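Local coordinates for protein isoprenyl transferase (Campylobacter jejuni, PDB 3UGS) that probably catalyses the condensation of isopentenyl diphosphate with allylic diphosphates to build long-chain polyprenyl diphosphates, using magnesium ions, at residues Phe73-Leu78 and Leu130-Gly135. Residues are numbered along the deposited sequence; the frame is centred on the assembly and turned at random.
With FFT ((2Z,6Z)-3,7,11-trimethyldodeca-2,6,10-trien-1-yl dihydrogen phosphate), chain C.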
ATOM      1  N   PHE A  73      -6.718  -0.899  27.208  1.00 34.25           N
ATOM      2  CA  PHE A  73      -7.681  -1.991  26.941  1.00 35.77           C
ATOM      3  C   PHE A  73      -7.164  -2.999  25.899  1.00 35.02           C
ATOM      4  O   PHE A  73      -7.331  -4.203  26.023  1.00 36.19           O
ATOM      5  CB  PHE A  73      -9.050  -1.407  26.504  1.00 37.71           C
ATOM      6  CG  PHE A  73     -10.010  -2.427  25.975  1.00 36.76           C
ATOM      7  CD1 PHE A  73     -10.647  -3.311  26.834  1.00 39.75           C
ATOM      8  CD2 PHE A  73     -10.243  -2.526  24.622  1.00 38.51           C
ATOM      9  CE1 PHE A  73     -11.514  -4.271  26.349  1.00 39.76           C
ATOM     10  CE2 PHE A  73     -11.122  -3.478  24.124  1.00 42.72           C
ATOM     11  CZ  PHE A  73     -11.761  -4.347  24.997  1.00 41.95           C
ATOM     12  N   ILE A  74      -6.559  -2.449  24.862  1.00 34.77           N
ATOM     13  CA  ILE A  74      -5.943  -3.210  23.770  1.00 31.43           C
ATOM     14  C   ILE A  74      -4.808  -4.114  24.242  1.00 29.58           C
ATOM     15  O   ILE A  74      -4.725  -5.257  23.860  1.00 26.73           O
ATOM     16  CB  ILE A  74      -5.438  -2.268  22.675  1.00 31.47           C
ATOM     17  CG1 ILE A  74      -6.623  -1.636  21.977  1.00 30.29           C
ATOM     18  CG2 ILE A  74      -4.589  -3.020  21.637  1.00 29.56           C
ATOM     19  CD1 ILE A  74      -6.250  -0.364  21.243  1.00 30.33           C
ATOM     20  N   PHE A  75      -3.947  -3.566  25.076  1.00 32.39           N
ATOM     21  CA  PHE A  75      -2.805  -4.321  25.674  1.00 33.28           C
ATOM     22  C   PHE A  75      -3.306  -5.313  26.691  1.00 32.43           C
ATOM     23  O   PHE A  75      -2.709  -6.345  26.922  1.00 35.14           O
ATOM     24  CB  PHE A  75      -1.734  -3.401  26.294  1.00 35.58           C
ATOM     25  CG  PHE A  75      -0.840  -2.783  25.257  1.00 37.96           C
ATOM     26  CD1 PHE A  75      -0.086  -3.583  24.401  1.00 38.56           C
ATOM     27  CD2 PHE A  75      -0.844  -1.435  25.040  1.00 40.27           C
ATOM     28  CE1 PHE A  75       0.672  -3.036  23.386  1.00 36.94           C
ATOM     29  CE2 PHE A  75      -0.083  -0.883  24.021  1.00 39.84           C
ATOM     30  CZ  PHE A  75       0.664  -1.682  23.190  1.00 36.66           C
ATOM     31  N   GLU A  76      -4.441  -4.980  27.282  1.00 35.09           N
ATOM     32  CA  GLU A  76      -5.143  -5.901  28.239  1.00 35.36           C
ATOM     33  C   GLU A  76      -5.528  -7.184  27.501  1.00 34.02           C
ATOM     34  O   GLU A  76      -5.187  -8.303  27.899  1.00 36.76           O
ATOM     35  CB  GLU A  76      -6.374  -5.253  28.884  1.00 34.38           C
ATOM     36  N   LEU A  77      -6.178  -6.987  26.373  1.00 33.45           N
ATOM     37  CA  LEU A  77      -6.583  -8.116  25.487  1.00 35.69           C
ATOM     38  C   LEU A  77      -5.410  -8.846  24.845  1.00 34.12           C
ATOM     39  O   LEU A  77      -5.337 -10.065  24.775  1.00 35.02           O
ATOM     40  CB  LEU A  77      -7.476  -7.642  24.355  1.00 35.36           C
ATOM     41  CG  LEU A  77      -8.719  -6.895  24.832  1.00 40.41           C
ATOM     42  CD1 LEU A  77      -9.323  -6.142  23.643  1.00 43.57           C
ATOM     43  CD2 LEU A  77      -9.757  -7.793  25.536  1.00 41.02           C
ATOM     44  N   LEU A  78      -4.510  -8.053  24.325  1.00 33.26           N
ATOM     45  CA  LEU A  78      -3.302  -8.594  23.679  1.00 34.84           C
ATOM     46  C   LEU A  78      -2.636  -9.591  24.642  1.00 36.91           C
ATOM     47  O   LEU A  78      -2.218 -10.698  24.289  1.00 34.04           O
ATOM     48  CB  LEU A  78      -2.321  -7.484  23.297  1.00 34.02           C
ATOM     49  CG  LEU A  78      -0.929  -8.042  22.976  1.00 34.64           C
ATOM     50  CD1 LEU A  78      -0.937  -8.770  21.647  1.00 33.13           C
ATOM     51  CD2 LEU A  78       0.130  -6.947  23.008  1.00 34.21           C
ATOM     52  N   LEU A 130       2.628 -11.305  14.046  1.00 26.33           N
ATOM     53  CA  LEU A 130       1.864 -10.358  14.854  1.00 27.66           C
ATOM     54  C   LEU A 130       2.546  -8.996  14.851  1.00 27.45           C
ATOM     55  O   LEU A 130       3.649  -8.812  15.390  1.00 26.74           O
ATOM     56  CB  LEU A 130       1.679 -10.873  16.290  1.00 30.03           C
ATOM     57  CG  LEU A 130       0.594 -10.180  17.133  1.00 32.15           C
ATOM     58  CD1 LEU A 130      -0.811 -10.347  16.528  1.00 33.25           C
ATOM     59  CD2 LEU A 130       0.612 -10.724  18.563  1.00 29.92           C
ATOM     60  N   ALA A 131       1.863  -8.056  14.230  1.00 24.71           N
ATOM     61  CA  ALA A 131       2.326  -6.667  14.130  1.00 24.83           C
ATOM     62  C   ALA A 131       1.921  -5.814  15.324  1.00 24.78           C
ATOM     63  O   ALA A 131       0.770  -5.441  15.498  1.00 26.16           O
ATOM     64  CB  ALA A 131       1.843  -6.040  12.836  1.00 24.54           C
ATOM     65  N   ILE A 132       2.905  -5.509  16.147  1.00 26.78           N
ATOM     66  CA  ILE A 132       2.685  -4.781  17.436  1.00 27.72           C
ATOM     67  C   ILE A 132       3.620  -3.612  17.593  1.00 26.40           C
ATOM     68  O   ILE A 132       4.833  -3.769  17.501  1.00 25.87           O
ATOM     69  CB  ILE A 132       2.910  -5.641  18.694  1.00 27.97           C
ATOM     70  CG1 ILE A 132       2.333  -7.012  18.493  1.00 31.34           C
ATOM     71  CG2 ILE A 132       2.289  -4.987  19.916  1.00 27.89           C
ATOM     72  CD1 ILE A 132       2.851  -8.001  19.534  1.00 33.69           C
ATOM     73  N   SER A 133       3.033  -2.458  17.884  1.00 24.93           N
ATOM     74  CA  SER A 133       3.766  -1.196  17.801  1.00 25.47           C
ATOM     75  C   SER A 133       4.521  -1.193  16.460  1.00 22.67           C
ATOM     76  O   SER A 133       5.704  -0.955  16.365  1.00 23.55           O
ATOM     77  CB  SER A 133       4.769  -1.046  18.946  1.00 26.16           C
ATOM     78  OG  SER A 133       5.511   0.162  18.762  1.00 27.54           O
ATOM     79  N   TYR A 134       3.786  -1.540  15.441  1.00 22.03           N
ATOM     80  CA  TYR A 134       4.328  -1.701  14.097  1.00 21.22           C
ATOM     81  C   TYR A 134       3.789  -0.659  13.128  1.00 20.89           C
ATOM     82  O   TYR A 134       2.628  -0.330  13.099  1.00 21.04           O
ATOM     83  CB  TYR A 134       4.040  -3.092  13.542  1.00 21.66           C
ATOM     84  CG  TYR A 134       4.255  -3.191  12.072  1.00 21.80           C
ATOM     85  CD1 TYR A 134       5.427  -3.744  11.557  1.00 22.37           C
ATOM     86  CD2 TYR A 134       3.320  -2.685  11.188  1.00 20.28           C
ATOM     87  CE1 TYR A 134       5.643  -3.815  10.187  1.00 22.61           C
ATOM     88  CE2 TYR A 134       3.531  -2.739   9.840  1.00 21.24           C
ATOM     89  CZ  TYR A 134       4.685  -3.304   9.333  1.00 22.42           C
ATOM     90  OH  TYR A 134       4.874  -3.351   7.951  1.00 24.13           O
ATOM     91  N   GLY A 135       4.675  -0.166  12.301  1.00 20.78           N
ATOM     92  CA  GLY A 135       4.281   0.651  11.169  1.00 21.46           C
ATOM     93  C   GLY A 135       5.142   0.329   9.973  1.00 21.42           C
ATOM     94  O   GLY A 135       6.331   0.015  10.131  1.00 23.44           O
TER
HETATM   95  O3  FFT C 401      -7.779   1.570   9.379  1.00 26.79           O
HETATM   96  P   FFT C 401      -8.275   1.462  10.797  1.00 28.13           P
HETATM   97  O1  FFT C 401      -9.310   0.394  10.978  1.00 27.74           O
HETATM   98  O2  FFT C 401      -8.585   2.833  11.368  1.00 29.08           O
HETATM   99  O   FFT C 401      -7.054   0.930  11.722  1.00 28.80           O
HETATM  100  C14 FFT C 401      -6.589  -0.433  11.628  1.00 28.73           C
HETATM  101  C13 FFT C 401      -5.319  -0.632  12.423  1.00 28.32           C
HETATM  102  C11 FFT C 401      -5.206  -1.543  13.385  1.00 30.48           C
HETATM  103  C12 FFT C 401      -3.938  -1.687  14.137  1.00 29.77           C
HETATM  104  C10 FFT C 401      -6.309  -2.521  13.684  1.00 35.39           C
HETATM  105  C9  FFT C 401      -6.725  -2.488  15.125  1.00 37.52           C
HETATM  106  C8  FFT C 401      -8.030  -3.244  15.296  1.00 37.69           C
HETATM  107  C6  FFT C 401      -8.099  -4.384  16.011  1.00 38.77           C
HETATM  108  C7  FFT C 401      -9.404  -5.121  16.204  1.00 34.62           C
HETATM  109  C5  FFT C 401      -6.850  -4.934  16.640  1.00 39.02           C
HETATM  110  C4  FFT C 401      -7.289  -5.650  17.896  1.00 42.58           C
HETATM  111  C3  FFT C 401      -6.130  -5.947  18.817  1.00 42.03           C
HETATM  112  C1  FFT C 401      -6.284  -6.880  19.788  1.00 44.90           C
HETATM  113  C2  FFT C 401      -7.604  -7.619  19.947  1.00 39.87           C
HETATM  114  C   FFT C 401      -5.116  -7.177  20.705  1.00 42.92           C
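Helix 68-88 is the crossover helix of a beta-alpha-beta unit in the cis-prenyltransferase fold, linking strands 53-60 and 94-99, and here it meets strand 126-134, which lies between those two in the parallel sheet. The backbones stay well separated, with the CA atoms of L78 and I132 9.5 Å apart, so long branched and aromatic side chains have to bridge the gap. L78 does most of this. With CG anti to the backbone N (chi1 165°) its side chain reaches off the helix, and chi2 (72°) then turns its two methyls to different partners. L78 CD1 meets L130 CD2 at 4.0 Å, the two leucines running antiparallel so that their branched ends meet across the gap, while L78 CD2 reaches I132 CG2 at 4.3 Å. The same I132 methyl receives a second neighbour from one turn back on the helix: F75 CE1 lies 4.3 Å from I132 CG2, the long flat ring reaching the methyl with its rim, near the ring plane. A beta-branched isoleucine suits this place because CG2, held close to the backbone, serves both helix residues. V109 and I113 of helix 107-120 pack against L78 and I132, respectively. Where the chain turns at S133, its OG hydrogen-bonds to W64 NE1 and D101 O. On the helix side, L78 CB is 3.8 Å from methyl C, one of the two at the end of the farnesyl chain, and I74 O is 3.7 Å from that methyl C. The ligand's phosphate end is hydrogen-bonded to G16, R174, R180 and S182. With no hydrogen bond between the segments and only 131 Å² buried, the contact is modest and apolar: L78 touches the prenyl tail through CB, and L130 and I132 through its methyls, backing the pocket wall with hydrocarbon, consistent with a nonpolar setting for the tail.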